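Local coordinates for Dps family protein (Staphylococcus aureus subsp. aureus, PDB 2D5K), which probably stores and oxidises iron in a twelve-subunit ferritin-like shell, as other Dps proteins do, and compacts the bacterial nucleoid, at residues B[80-85]-B[104-109]; B[6-11]-B[114-119]; B[25-30]-B[47-52]. All coordinates share one frame; numbering follows the deposited sequence.

The chain leaves its N terminus in helix 5-32, and contact 2 opens there at 6-11. Further along the same helix, 25-30 meets 47-52 of helix 38-65. Contact 3 thus closes the first helical hairpin. The chain then passes through the short helix 74-80 and the loop behind it. Contact 1 closes a small loop between 80-85 and 104-109 of helix 92-120. Only then does 114-119 reach 6-11, so contact 2 encloses the other two, which follow one another in series. Contacts 2 and 3 lie on opposite sides of the chain's centre. Contacts 1 and 3 touch, where Lys25 NZ lies 2.8 Å from Lys84 O, a probable hydrogen bond.

Contact 1. Residues B[80-85]-B[104-109]; sequences QSIVKE and TNISKQ
Ile82 lies over one face of the Gln109 amide, and this is the tight part of the contact. Its CD1 sits above the amide carbon, Gln109 CD, and its CG2 approaches the nitrogen end, Gln109 NE2. Both approaches are shorter than normal contact, so their exact closeness is doubtful. The Ile82 branch carrying CD1 leaves between backbone N and carbonyl carbon (chi1 61°) and then runs extended, which carries CD1 across to helix 92-120. CD1 also meets the CB of Asn105 at 3.8 Å. Next along the chain, the buried Val83 adds a smaller apolar touch, with CG2 3.9 Å from Ile106 CD1.

The other side is looser and wet. A water gives a hydrogen bond to Ile82 O at 2.9 Å and takes one from Asn105 ND2. It bridges the loop carbonyl and the helix side chain. Asn105 OD1 is bonded to Gln101 on its own helix.

The loop starts at Ser81, just after the short helix 74-80 that Dps proteins carry in the long connection across the bundle. Ser81 OG donates to a lone pair of Val83 O at 2.7 Å, in the carbonyl plane, and this closes a tight bend around Ile82. Further on, Glu85 bonds to the backbone nitrogens of Leu74 and Thr75 of a second subunit.

Asn18 OD1 of helix 5-32 accepts the N-H of Ile82. The direct contact is van der Waals packing, much of it methyl groups against an amide whose oxygen is bonded to Asn18 and Gln15. The polar link between the segments runs through a water and through Asn18.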
ATOM      1  N   GLN B  80      27.296  31.511  -8.292  1.00 30.11           N
ATOM      2  CA  GLN B  80      26.068  32.290  -8.157  1.00 29.29           C
ATOM      3  C   GLN B  80      25.385  32.232  -6.789  1.00 27.54           C
ATOM      4  O   GLN B  80      24.774  33.209  -6.353  1.00 26.61           O
ATOM      5  CB  GLN B  80      25.060  31.848  -9.221  1.00 31.11           C
ATOM      6  CG  GLN B  80      25.622  31.751 -10.630  1.00 35.79           C
ATOM      7  CD  GLN B  80      24.575  31.317 -11.639  1.00 37.07           C
ATOM      8  OE1 GLN B  80      24.896  30.975 -12.779  1.00 40.58           O
ATOM      9  NE2 GLN B  80      23.312  31.338 -11.227  1.00 38.58           N
ATOM     10  N   SER B  81      25.487  31.090  -6.121  1.00 24.32           N
ATOM     11  CA  SER B  81      24.842  30.883  -4.825  1.00 22.14           C
ATOM     12  C   SER B  81      25.105  31.903  -3.715  1.00 21.04           C
ATOM     13  O   SER B  81      26.245  32.311  -3.489  1.00 22.09           O
ATOM     14  CB  SER B  81      25.207  29.494  -4.293  1.00 21.49           C
ATOM     15  OG  SER B  81      24.630  29.274  -3.016  1.00 18.12           O
ATOM     16  N   ILE B  82      24.043  32.304  -3.016  1.00 19.52           N
ATOM     17  CA  ILE B  82      24.188  33.221  -1.888  1.00 19.36           C
ATOM     18  C   ILE B  82      24.342  32.345  -0.646  1.00 18.62           C
ATOM     19  O   ILE B  82      24.632  32.827   0.453  1.00 18.45           O
ATOM     20  CB  ILE B  82      22.964  34.156  -1.709  1.00 20.04           C
ATOM     21  CG1 ILE B  82      21.701  33.338  -1.436  1.00 20.89           C
ATOM     22  CG2 ILE B  82      22.811  35.040  -2.938  1.00 21.82           C
ATOM     23  CD1 ILE B  82      20.517  34.180  -0.993  1.00 22.70           C
ATOM     24  N   VAL B  83      24.128  31.045  -0.831  1.00 17.84           N
ATOM     25  CA  VAL B  83      24.287  30.083   0.250  1.00 16.21           C
ATOM     26  C   VAL B  83      25.746  29.653   0.188  1.00 16.81           C
ATOM     27  O   VAL B  83      26.215  29.176  -0.847  1.00 16.64           O
ATOM     28  CB  VAL B  83      23.391  28.841   0.053  1.00 17.87           C
ATOM     29  CG1 VAL B  83      23.719  27.788   1.108  1.00 14.37           C
ATOM     30  CG2 VAL B  83      21.924  29.239   0.141  1.00 15.72           C
ATOM     31  N   LYS B  84      26.468  29.839   1.285  1.00 16.75           N
ATOM     32  CA  LYS B  84      27.873  29.472   1.319  1.00 18.66           C
ATOM     33  C   LYS B  84      28.050  28.070   1.873  1.00 18.17           C
ATOM     34  O   LYS B  84      27.185  27.561   2.586  1.00 18.77           O
ATOM     35  CB  LYS B  84      28.655  30.494   2.153  1.00 21.63           C
ATOM     36  CG  LYS B  84      28.483  31.922   1.635  1.00 23.21           C
ATOM     37  CD  LYS B  84      28.825  32.006   0.146  1.00 29.97           C
ATOM     38  CE  LYS B  84      28.303  33.288  -0.501  1.00 32.12           C
ATOM     39  NZ  LYS B  84      28.864  34.514   0.127  1.00 34.85           N
ATOM     40  N   GLU B  85      29.166  27.437   1.531  1.00 16.93           N
ATOM     41  CA  GLU B  85      29.428  26.086   2.002  1.00 18.73           C
ATOM     42  C   GLU B  85      29.675  26.056   3.503  1.00 20.30           C
ATOM     43  O   GLU B  85      30.044  27.067   4.107  1.00 19.89           O
ATOM     44  CB  GLU B  85      30.623  25.492   1.254  1.00 18.68           C
ATOM     45  CG  GLU B  85      30.424  25.478  -0.251  1.00 18.59           C
ATOM     46  CD  GLU B  85      30.957  24.218  -0.895  1.00 20.67           C
ATOM     47  OE1 GLU B  85      32.159  24.176  -1.236  1.00 19.72           O
ATOM     48  OE2 GLU B  85      30.165  23.263  -1.044  1.00 20.93           O
ATOM     49  N   THR B 104      16.298  32.997   5.488  1.00 14.22           N
ATOM     50  CA  THR B 104      15.854  34.386   5.530  1.00 14.79           C
ATOM     51  C   THR B 104      16.347  35.071   4.253  1.00 14.39           C
ATOM     52  O   THR B 104      15.603  35.814   3.601  1.00 14.97           O
ATOM     53  CB  THR B 104      16.434  35.126   6.760  1.00 15.00           C
ATOM     54  OG1 THR B 104      15.786  34.653   7.947  1.00 14.76           O
ATOM     55  CG2 THR B 104      16.225  36.639   6.633  1.00 15.36           C
ATOM     56  N   ASN B 105      17.603  34.813   3.890  1.00 15.30           N
ATOM     57  CA  ASN B 105      18.181  35.410   2.691  1.00 14.52           C
ATOM     58  C   ASN B 105      17.475  34.947   1.423  1.00 14.27           C
ATOM     59  O   ASN B 105      17.201  35.745   0.526  1.00 12.88           O
ATOM     60  CB  ASN B 105      19.673  35.077   2.578  1.00 16.74           C
ATOM     61  CG  ASN B 105      20.494  35.690   3.695  1.00 19.16           C
ATOM     62  OD1 ASN B 105      20.068  36.651   4.344  1.00 17.74           O
ATOM     63  ND2 ASN B 105      21.687  35.148   3.915  1.00 18.89           N
ATOM     64  N   ILE B 106      17.195  33.651   1.347  1.00 13.77           N
ATOM     65  CA  ILE B 106      16.519  33.091   0.187  1.00 12.58           C
ATOM     66  C   ILE B 106      15.098  33.637   0.065  1.00 13.96           C
ATOM     67  O   ILE B 106      14.654  33.991  -1.027  1.00 13.93           O
ATOM     68  CB  ILE B 106      16.483  31.550   0.277  1.00 12.92           C
ATOM     69  CG1 ILE B 106      17.906  31.005   0.106  1.00 14.94           C
ATOM     70  CG2 ILE B 106      15.534  30.973  -0.783  1.00 13.88           C
ATOM     71  CD1 ILE B 106      18.068  29.546   0.505  1.00 15.85           C
ATOM     72  N   SER B 107      14.381  33.715   1.183  1.00 13.46           N
ATOM     73  CA  SER B 107      13.015  34.219   1.137  1.00 13.79           C
ATOM     74  C   SER B 107      12.990  35.646   0.596  1.00 15.04           C
ATOM     75  O   SER B 107      12.089  36.015  -0.155  1.00 14.40           O
ATOM     76  CB  SER B 107      12.372  34.176   2.524  1.00 13.96           C
ATOM     77  OG  SER B 107      11.018  34.598   2.452  1.00 15.62           O
ATOM     78  N   LYS B 108      13.981  36.449   0.976  1.00 14.70           N
ATOM     79  CA  LYS B 108      14.057  37.825   0.500  1.00 15.45           C
ATOM     80  C   LYS B 108      14.321  37.841  -1.008  1.00 14.37           C
ATOM     81  O   LYS B 108      13.734  38.639  -1.742  1.00 13.74           O
ATOM     82  CB  LYS B 108      15.166  38.584   1.239  1.00 18.07           C
ATOM     83  CG  LYS B 108      15.299  40.037   0.813  1.00 23.01           C
ATOM     84  CD  LYS B 108      16.324  40.778   1.665  1.00 28.29           C
ATOM     85  CE  LYS B 108      16.470  42.227   1.211  1.00 30.24           C
ATOM     86  NZ  LYS B 108      17.494  42.959   2.013  1.00 34.54           N
ATOM     87  N   GLN B 109      15.205  36.958  -1.468  1.00 14.45           N
ATOM     88  CA  GLN B 109      15.505  36.871  -2.897  1.00 15.04           C
ATOM     89  C   GLN B 109      14.255  36.449  -3.649  1.00 14.90           C
ATOM     90  O   GLN B 109      13.970  36.945  -4.740  1.00 15.01           O
ATOM     91  CB  GLN B 109      16.583  35.826  -3.189  1.00 17.37           C
ATOM     92  CG  GLN B 109      18.006  36.217  -2.894  1.00 22.60           C
ATOM     93  CD  GLN B 109      18.980  35.283  -3.589  1.00 25.24           C
ATOM     94  OE1 GLN B 109      18.778  34.066  -3.610  1.00 21.96           O
ATOM     95  NE2 GLN B 109      20.042  35.844  -4.161  1.00 24.15           N
TER
HETATM   96  O   HOH W   1      22.503  32.778   2.409  1.00 20.17           O

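Contact 2. Residues B[6-11]-B[114-119]; sequences QDVVKE and IEIAGN
Asp7 OD2 accepts a hydrogen bond from the backbone N of Asn4, while the CB of Asp7 lies 3.9 Å from Ile116 CG2. The carboxylate thus holds the N-terminal end of helix 5-32, reaching back to the residue just before it. The carbon next to it faces the neighbouring helix. This is one end of the ferritin-like four-helix bundle. The start of helix 5-32 lies here beside the end of helix 92-120. The two short segments run nearly antiparallel, at 153°, with their axes 9.0 Å apart.

Contact between them is by packing alone. Ile116 carries much of it. Its CG2 stands anti to the backbone N and points into the first helix. There it meets Asp7 on one flank, the CG of Glu11 at 4.3 Å one turn later, and Val8 CG2 at 4.3 Å. The aliphatic parts of two acidic side chains therefore cover this methyl. Glu11 also rests on Asn112 and Ala113 of helix 92-120. Ile116 touches Ser3 as well, ahead of the helix.

Val8 is buried and lies alongside Ala117, which its methyls touch. The close approach, with Val8 CA and Ala117 CA 5.5 Å apart, is consistent with the small side chain of Ala117. Val8 also packs on Ala120, Asp122 and Ser125, where the chain turns from helix 92-120 into helix 123-147. Ile114 packs on helix 123-147 and on Asp123 of a third subunit.

The two methyls of Val8 divide the work: CG1 stands 4.3 Å from Ala117 CB, and CG2 lies 3.8 Å from Ala117 CA.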
ATOM      1  N   GLN B   6      14.388  36.466 -19.956  1.00 26.05           N
ATOM      2  CA  GLN B   6      15.792  36.310 -19.599  1.00 26.82           C
ATOM      3  C   GLN B   6      16.030  36.674 -18.136  1.00 25.07           C
ATOM      4  O   GLN B   6      16.808  36.015 -17.443  1.00 24.96           O
ATOM      5  CB  GLN B   6      16.664  37.191 -20.502  1.00 29.74           C
ATOM      6  CG  GLN B   6      16.637  36.802 -21.981  1.00 34.19           C
ATOM      7  CD  GLN B   6      15.248  36.886 -22.601  1.00 37.31           C
ATOM      8  OE1 GLN B   6      14.627  37.950 -22.629  1.00 36.79           O
ATOM      9  NE2 GLN B   6      14.755  35.756 -23.099  1.00 38.87           N
ATOM     10  N   ASP B   7      15.366  37.728 -17.672  1.00 22.65           N
ATOM     11  CA  ASP B   7      15.504  38.163 -16.288  1.00 21.51           C
ATOM     12  C   ASP B   7      14.990  37.075 -15.353  1.00 19.74           C
ATOM     13  O   ASP B   7      15.546  36.856 -14.277  1.00 20.07           O
ATOM     14  CB  ASP B   7      14.711  39.450 -16.031  1.00 21.71           C
ATOM     15  CG  ASP B   7      15.259  40.641 -16.794  1.00 25.00           C
ATOM     16  OD1 ASP B   7      16.496  40.780 -16.869  1.00 25.95           O
ATOM     17  OD2 ASP B   7      14.450  41.444 -17.304  1.00 27.41           O
ATOM     18  N   VAL B   8      13.918  36.403 -15.765  1.00 19.25           N
ATOM     19  CA  VAL B   8      13.338  35.341 -14.950  1.00 17.85           C
ATOM     20  C   VAL B   8      14.274  34.135 -14.900  1.00 19.05           C
ATOM     21  O   VAL B   8      14.446  33.521 -13.849  1.00 17.69           O
ATOM     22  CB  VAL B   8      11.961  34.907 -15.497  1.00 18.07           C
ATOM     23  CG1 VAL B   8      11.342  33.856 -14.585  1.00 18.25           C
ATOM     24  CG2 VAL B   8      11.041  36.120 -15.591  1.00 19.05           C
ATOM     25  N   VAL B   9      14.880  33.798 -16.035  1.00 17.94           N
ATOM     26  CA  VAL B   9      15.807  32.670 -16.071  1.00 19.49           C
ATOM     27  C   VAL B   9      16.948  32.918 -15.088  1.00 20.15           C
ATOM     28  O   VAL B   9      17.415  32.000 -14.415  1.00 19.42           O
ATOM     29  CB  VAL B   9      16.382  32.464 -17.488  1.00 19.83           C
ATOM     30  CG1 VAL B   9      17.516  31.440 -17.453  1.00 20.17           C
ATOM     31  CG2 VAL B   9      15.282  31.983 -18.418  1.00 19.38           C
ATOM     32  N   LYS B  10      17.387  34.169 -15.008  1.00 20.46           N
ATOM     33  CA  LYS B  10      18.459  34.555 -14.098  1.00 21.85           C
ATOM     34  C   LYS B  10      18.023  34.269 -12.657  1.00 20.82           C
ATOM     35  O   LYS B  10      18.808  33.772 -11.846  1.00 18.50           O
ATOM     36  CB  LYS B  10      18.766  36.045 -14.280  1.00 25.75           C
ATOM     37  CG  LYS B  10      19.971  36.565 -13.515  1.00 33.62           C
ATOM     38  CD  LYS B  10      19.678  36.748 -12.036  1.00 37.98           C
ATOM     39  CE  LYS B  10      20.773  37.561 -11.369  1.00 40.83           C
ATOM     40  NZ  LYS B  10      20.910  38.896 -12.019  1.00 42.55           N
ATOM     41  N   GLU B  11      16.770  34.591 -12.345  1.00 18.50           N
ATOM     42  CA  GLU B  11      16.229  34.355 -11.009  1.00 17.65           C
ATOM     43  C   GLU B  11      16.098  32.857 -10.738  1.00 17.15           C
ATOM     44  O   GLU B  11      16.345  32.397  -9.622  1.00 16.90           O
ATOM     45  CB  GLU B  11      14.856  35.018 -10.854  1.00 18.87           C
ATOM     46  CG  GLU B  11      14.886  36.541 -10.857  1.00 20.04           C
ATOM     47  CD  GLU B  11      15.827  37.105  -9.810  1.00 22.72           C
ATOM     48  OE1 GLU B  11      15.832  36.589  -8.671  1.00 20.70           O
ATOM     49  OE2 GLU B  11      16.555  38.073 -10.125  1.00 23.07           O
ATOM     50  N   ILE B 114       9.685  36.792  -7.412  1.00 14.73           N
ATOM     51  CA  ILE B 114       8.250  36.692  -7.657  1.00 14.78           C
ATOM     52  C   ILE B 114       7.770  37.925  -8.420  1.00 17.13           C
ATOM     53  O   ILE B 114       6.992  37.825  -9.373  1.00 16.02           O
ATOM     54  CB  ILE B 114       7.494  36.561  -6.313  1.00 14.31           C
ATOM     55  CG1 ILE B 114       7.755  35.171  -5.723  1.00 14.31           C
ATOM     56  CG2 ILE B 114       6.000  36.817  -6.506  1.00 14.71           C
ATOM     57  CD1 ILE B 114       7.474  35.070  -4.230  1.00 14.26           C
ATOM     58  N   GLU B 115       8.244  39.089  -7.996  1.00 18.07           N
ATOM     59  CA  GLU B 115       7.875  40.341  -8.643  1.00 20.17           C
ATOM     60  C   GLU B 115       8.374  40.367 -10.085  1.00 18.85           C
ATOM     61  O   GLU B 115       7.646  40.759 -10.994  1.00 18.31           O
ATOM     62  CB  GLU B 115       8.459  41.519  -7.861  1.00 23.09           C
ATOM     63  CG  GLU B 115       8.314  42.859  -8.558  1.00 32.16           C
ATOM     64  CD  GLU B 115       8.773  44.011  -7.689  1.00 37.73           C
ATOM     65  OE1 GLU B 115       9.878  43.917  -7.109  1.00 41.01           O
ATOM     66  OE2 GLU B 115       8.031  45.014  -7.590  1.00 42.34           O
ATOM     67  N   ILE B 116       9.621  39.945 -10.285  1.00 17.52           N
ATOM     68  CA  ILE B 116      10.225  39.915 -11.615  1.00 18.17           C
ATOM     69  C   ILE B 116       9.452  38.992 -12.553  1.00 17.80           C
ATOM     70  O   ILE B 116       9.143  39.360 -13.685  1.00 18.44           O
ATOM     71  CB  ILE B 116      11.700  39.431 -11.549  1.00 19.45           C
ATOM     72  CG1 ILE B 116      12.530  40.406 -10.709  1.00 22.11           C
ATOM     73  CG2 ILE B 116      12.277  39.288 -12.956  1.00 19.07           C
ATOM     74  CD1 ILE B 116      12.378  41.848 -11.116  1.00 27.28           C
ATOM     75  N   ALA B 117       9.146  37.791 -12.075  1.00 17.09           N
ATOM     76  CA  ALA B 117       8.414  36.819 -12.881  1.00 16.68           C
ATOM     77  C   ALA B 117       7.048  37.362 -13.291  1.00 16.65           C
ATOM     78  O   ALA B 117       6.658  37.274 -14.458  1.00 17.72           O
ATOM     79  CB  ALA B 117       8.252  35.521 -12.104  1.00 15.04           C
ATOM     80  N   GLY B 118       6.324  37.921 -12.326  1.00 18.30           N
ATOM     81  CA  GLY B 118       5.011  38.469 -12.610  1.00 20.01           C
ATOM     82  C   GLY B 118       5.072  39.600 -13.618  1.00 20.61           C
ATOM     83  O   GLY B 118       4.265  39.658 -14.543  1.00 20.88           O
ATOM     84  N   ASN B 119       6.031  40.504 -13.445  1.00 22.08           N
ATOM     85  CA  ASN B 119       6.180  41.631 -14.360  1.00 22.75           C
ATOM     86  C   ASN B 119       6.531  41.182 -15.774  1.00 22.16           C
ATOM     87  O   ASN B 119       6.160  41.833 -16.753  1.00 21.09           O
ATOM     88  CB  ASN B 119       7.251  42.593 -13.838  1.00 25.07           C
ATOM     89  CG  ASN B 119       6.805  43.343 -12.592  1.00 30.73           C
ATOM     90  OD1 ASN B 119       7.591  44.059 -11.969  1.00 33.78           O
ATOM     91  ND2 ASN B 119       5.536  43.188 -12.229  1.00 32.07           N
TER

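Contact 3. Residues B[25-30]-B[47-52]; sequences KLHNFH and ELYNEA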
ATOM      1  N   LYS B  25      25.442  21.276   1.730  1.00 15.13           N
ATOM      2  CA  LYS B  25      25.633  21.800   3.078  1.00 15.41           C
ATOM      3  C   LYS B  25      24.723  21.049   4.041  1.00 15.84           C
ATOM      4  O   LYS B  25      25.094  20.798   5.190  1.00 14.54           O
ATOM      5  CB  LYS B  25      25.341  23.305   3.152  1.00 17.67           C
ATOM      6  CG  LYS B  25      25.505  23.843   4.569  1.00 17.62           C
ATOM      7  CD  LYS B  25      25.924  25.307   4.625  1.00 21.46           C
ATOM      8  CE  LYS B  25      24.800  26.246   4.267  1.00 20.06           C
ATOM      9  NZ  LYS B  25      25.204  27.666   4.528  1.00 19.46           N
ATOM     10  N   LEU B  26      23.534  20.677   3.572  1.00 14.89           N
ATOM     11  CA  LEU B  26      22.595  19.943   4.411  1.00 14.78           C
ATOM     12  C   LEU B  26      23.098  18.524   4.670  1.00 14.01           C
ATOM     13  O   LEU B  26      22.789  17.943   5.701  1.00 13.98           O
ATOM     14  CB  LEU B  26      21.202  19.921   3.775  1.00 14.88           C
ATOM     15  CG  LEU B  26      20.441  21.246   3.894  1.00 15.29           C
ATOM     16  CD1 LEU B  26      19.280  21.275   2.907  1.00 15.85           C
ATOM     17  CD2 LEU B  26      19.938  21.416   5.321  1.00 16.71           C
ATOM     18  N   HIS B  27      23.863  17.963   3.735  1.00 14.85           N
ATOM     19  CA  HIS B  27      24.426  16.633   3.946  1.00 15.03           C
ATOM     20  C   HIS B  27      25.488  16.770   5.029  1.00 14.40           C
ATOM     21  O   HIS B  27      25.593  15.935   5.925  1.00 14.48           O
ATOM     22  CB  HIS B  27      25.078  16.089   2.671  1.00 15.57           C
ATOM     23  CG  HIS B  27      24.140  15.317   1.799  1.00 16.48           C
ATOM     24  ND1 HIS B  27      23.176  15.922   1.022  1.00 19.45           N
ATOM     25  CD2 HIS B  27      24.003  13.984   1.602  1.00 18.65           C
ATOM     26  CE1 HIS B  27      22.486  14.993   0.382  1.00 19.09           C
ATOM     27  NE2 HIS B  27      22.968  13.809   0.716  1.00 18.64           N
ATOM     28  N   ASN B  28      26.272  17.838   4.933  1.00 14.25           N
ATOM     29  CA  ASN B  28      27.325  18.111   5.905  1.00 13.88           C
ATOM     30  C   ASN B  28      26.721  18.189   7.306  1.00 14.63           C
ATOM     31  O   ASN B  28      27.200  17.537   8.237  1.00 14.50           O
ATOM     32  CB  ASN B  28      28.024  19.428   5.545  1.00 15.94           C
ATOM     33  CG  ASN B  28      29.132  19.794   6.516  1.00 17.62           C
ATOM     34  OD1 ASN B  28      28.889  19.985   7.707  1.00 17.85           O
ATOM     35  ND2 ASN B  28      30.360  19.900   6.007  1.00 20.21           N
ATOM     36  N   PHE B  29      25.657  18.974   7.459  1.00 14.53           N
ATOM     37  CA  PHE B  29      25.019  19.112   8.766  1.00 14.87           C
ATOM     38  C   PHE B  29      24.409  17.780   9.203  1.00 14.63           C
ATOM     39  O   PHE B  29      24.452  17.421  10.375  1.00 14.83           O
ATOM     40  CB  PHE B  29      23.954  20.217   8.728  1.00 15.16           C
ATOM     41  CG  PHE B  29      24.526  21.614   8.600  1.00 16.36           C
ATOM     42  CD1 PHE B  29      25.905  21.822   8.557  1.00 16.72           C
ATOM     43  CD2 PHE B  29      23.681  22.718   8.524  1.00 18.11           C
ATOM     44  CE1 PHE B  29      26.435  23.109   8.439  1.00 17.51           C
ATOM     45  CE2 PHE B  29      24.201  24.010   8.408  1.00 18.72           C
ATOM     46  CZ  PHE B  29      25.583  24.203   8.365  1.00 17.67           C
ATOM     47  N   HIS B  30      23.849  17.054   8.240  1.00 13.93           N
ATOM     48  CA  HIS B  30      23.242  15.746   8.472  1.00 14.52           C
ATOM     49  C   HIS B  30      24.288  14.785   9.053  1.00 14.70           C
ATOM     50  O   HIS B  30      23.991  13.991   9.946  1.00 14.64           O
ATOM     51  CB  HIS B  30      22.697  15.236   7.125  1.00 15.33           C
ATOM     52  CG  HIS B  30      22.309  13.787   7.100  1.00 16.01           C
ATOM     53  ND1 HIS B  30      21.204  13.293   7.761  1.00 16.36           N
ATOM     54  CD2 HIS B  30      22.821  12.746   6.399  1.00 17.19           C
ATOM     55  CE1 HIS B  30      21.049  12.015   7.463  1.00 16.06           C
ATOM     56  NE2 HIS B  30      22.017  11.659   6.640  1.00 17.27           N
ATOM     57  N   GLU B  47      15.422  15.446   5.410  1.00 17.73           N
ATOM     58  CA  GLU B  47      14.150  15.840   4.817  1.00 19.68           C
ATOM     59  C   GLU B  47      14.384  17.120   4.023  1.00 19.17           C
ATOM     60  O   GLU B  47      13.841  17.303   2.932  1.00 17.81           O
ATOM     61  CB  GLU B  47      13.103  16.076   5.908  1.00 22.46           C
ATOM     62  CG  GLU B  47      12.949  14.897   6.869  1.00 28.27           C
ATOM     63  CD  GLU B  47      11.831  15.092   7.883  1.00 32.23           C
ATOM     64  OE1 GLU B  47      11.668  16.224   8.388  1.00 33.17           O
ATOM     65  OE2 GLU B  47      11.123  14.108   8.185  1.00 34.31           O
ATOM     66  N   LEU B  48      15.214  18.002   4.573  1.00 16.32           N
ATOM     67  CA  LEU B  48      15.526  19.257   3.909  1.00 16.15           C
ATOM     68  C   LEU B  48      16.329  19.082   2.625  1.00 15.44           C
ATOM     69  O   LEU B  48      16.027  19.739   1.628  1.00 14.78           O
ATOM     70  CB  LEU B  48      16.269  20.197   4.868  1.00 15.03           C
ATOM     71  CG  LEU B  48      15.388  20.743   5.997  1.00 16.72           C
ATOM     72  CD1 LEU B  48      16.238  21.490   7.012  1.00 17.10           C
ATOM     73  CD2 LEU B  48      14.320  21.662   5.404  1.00 19.43           C
ATOM     74  N   TYR B  49      17.350  18.225   2.612  1.00 14.56           N
ATOM     75  CA  TYR B  49      18.069  18.103   1.356  1.00 14.61           C
ATOM     76  C   TYR B  49      17.258  17.345   0.312  1.00 15.39           C
ATOM     77  O   TYR B  49      17.437  17.567  -0.880  1.00 15.59           O
ATOM     78  CB  TYR B  49      19.501  17.532   1.518  1.00 15.42           C
ATOM     79  CG  TYR B  49      19.706  16.131   2.075  1.00 16.48           C
ATOM     80  CD1 TYR B  49      19.182  15.000   1.440  1.00 17.22           C
ATOM     81  CD2 TYR B  49      20.525  15.937   3.187  1.00 16.06           C
ATOM     82  CE1 TYR B  49      19.488  13.704   1.905  1.00 17.79           C
ATOM     83  CE2 TYR B  49      20.831  14.661   3.656  1.00 17.90           C
ATOM     84  CZ  TYR B  49      20.315  13.551   3.016  1.00 18.40           C
ATOM     85  OH  TYR B  49      20.639  12.298   3.496  1.00 18.91           O
ATOM     86  N   ASN B  50      16.343  16.481   0.745  1.00 17.06           N
ATOM     87  CA  ASN B  50      15.507  15.778  -0.226  1.00 18.14           C
ATOM     88  C   ASN B  50      14.595  16.824  -0.871  1.00 20.08           C
ATOM     89  O   ASN B  50      14.315  16.776  -2.071  1.00 19.18           O
ATOM     90  CB  ASN B  50      14.662  14.694   0.448  1.00 21.04           C
ATOM     91  CG  ASN B  50      15.459  13.440   0.759  1.00 22.28           C
ATOM     92  OD1 ASN B  50      16.455  13.144   0.098  1.00 23.34           O
ATOM     93  ND2 ASN B  50      15.012  12.687   1.759  1.00 24.55           N
ATOM     94  N   GLU B  51      14.144  17.784  -0.071  1.00 18.72           N
ATOM     95  CA  GLU B  51      13.288  18.839  -0.586  1.00 20.29           C
ATOM     96  C   GLU B  51      14.103  19.747  -1.502  1.00 18.51           C
ATOM     97  O   GLU B  51      13.609  20.214  -2.526  1.00 18.85           O
ATOM     98  CB  GLU B  51      12.685  19.637   0.570  1.00 22.46           C
ATOM     99  CG  GLU B  51      11.934  20.879   0.147  1.00 27.72           C
ATOM    100  CD  GLU B  51      11.015  21.390   1.239  1.00 30.18           C
ATOM    101  OE1 GLU B  51      11.383  21.282   2.427  1.00 29.49           O
ATOM    102  OE2 GLU B  51       9.925  21.905   0.908  1.00 35.79           O
ATOM    103  N   ALA B  52      15.358  19.986  -1.134  1.00 17.81           N
ATOM    104  CA  ALA B  52      16.234  20.829  -1.938  1.00 16.86           C
ATOM    105  C   ALA B  52      16.413  20.232  -3.328  1.00 18.28           C
ATOM    106  O   ALA B  52      16.390  20.953  -4.330  1.00 18.24           O
ATOM    107  CB  ALA B  52      17.594  20.977  -1.260  1.00 14.88           C
TER
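The rings of His27 and Tyr49 lie face to face, almost parallel, with their centroids 3.6 Å apart and their planes at 14°. His27 CE1 sits over the centre of the tyrosine ring. The pair joins the first two helices of the ferritin-like four-helix bundle, 5-32 and 38-65, which run antiparallel here.

His30, one turn after His27, completes an aromatic cluster. It meets Tyr49 in a T-shaped arrangement, with the planes at 90° and the tyrosine edge toward the imidazole face. The hydroxyl OH of Tyr49 lies over that face, toward its rim. The tyrosine ring reaches both histidines because its CG stands between backbone N and carbonyl carbon (chi1 62°).

Each imidazole has a backbone carbonyl partner, which fixes how the ring is turned. His27 ND1 bonds to Tyr23 O on its own helix, and His30 ND1 to His42 O on helix 38-65. The His30 ring also stacks on that of His42. His30 NE2 makes a weak hydrogen bond to Asp57 of a second subunit, and Glu61 of that subunit packs on His30. This arrangement is consistent with the ferroxidase site that Dps proteins build between two subunits. Tyr49 would then pack beside the site, against His30 and against Asp57 of the second subunit.

Away from the rings, leucines face the core of the bundle. Leu26 packs on Leu99 of helix 92-120, while Leu48 packs on His139 and Phe143 of helix 123-147. The CB atoms of Leu26 and Tyr49 are 3.7 Å apart. Leu26 CD1 touches Leu48 CB and lies against the backbone of helix 38-65, 3.6 Å from Tyr49 N.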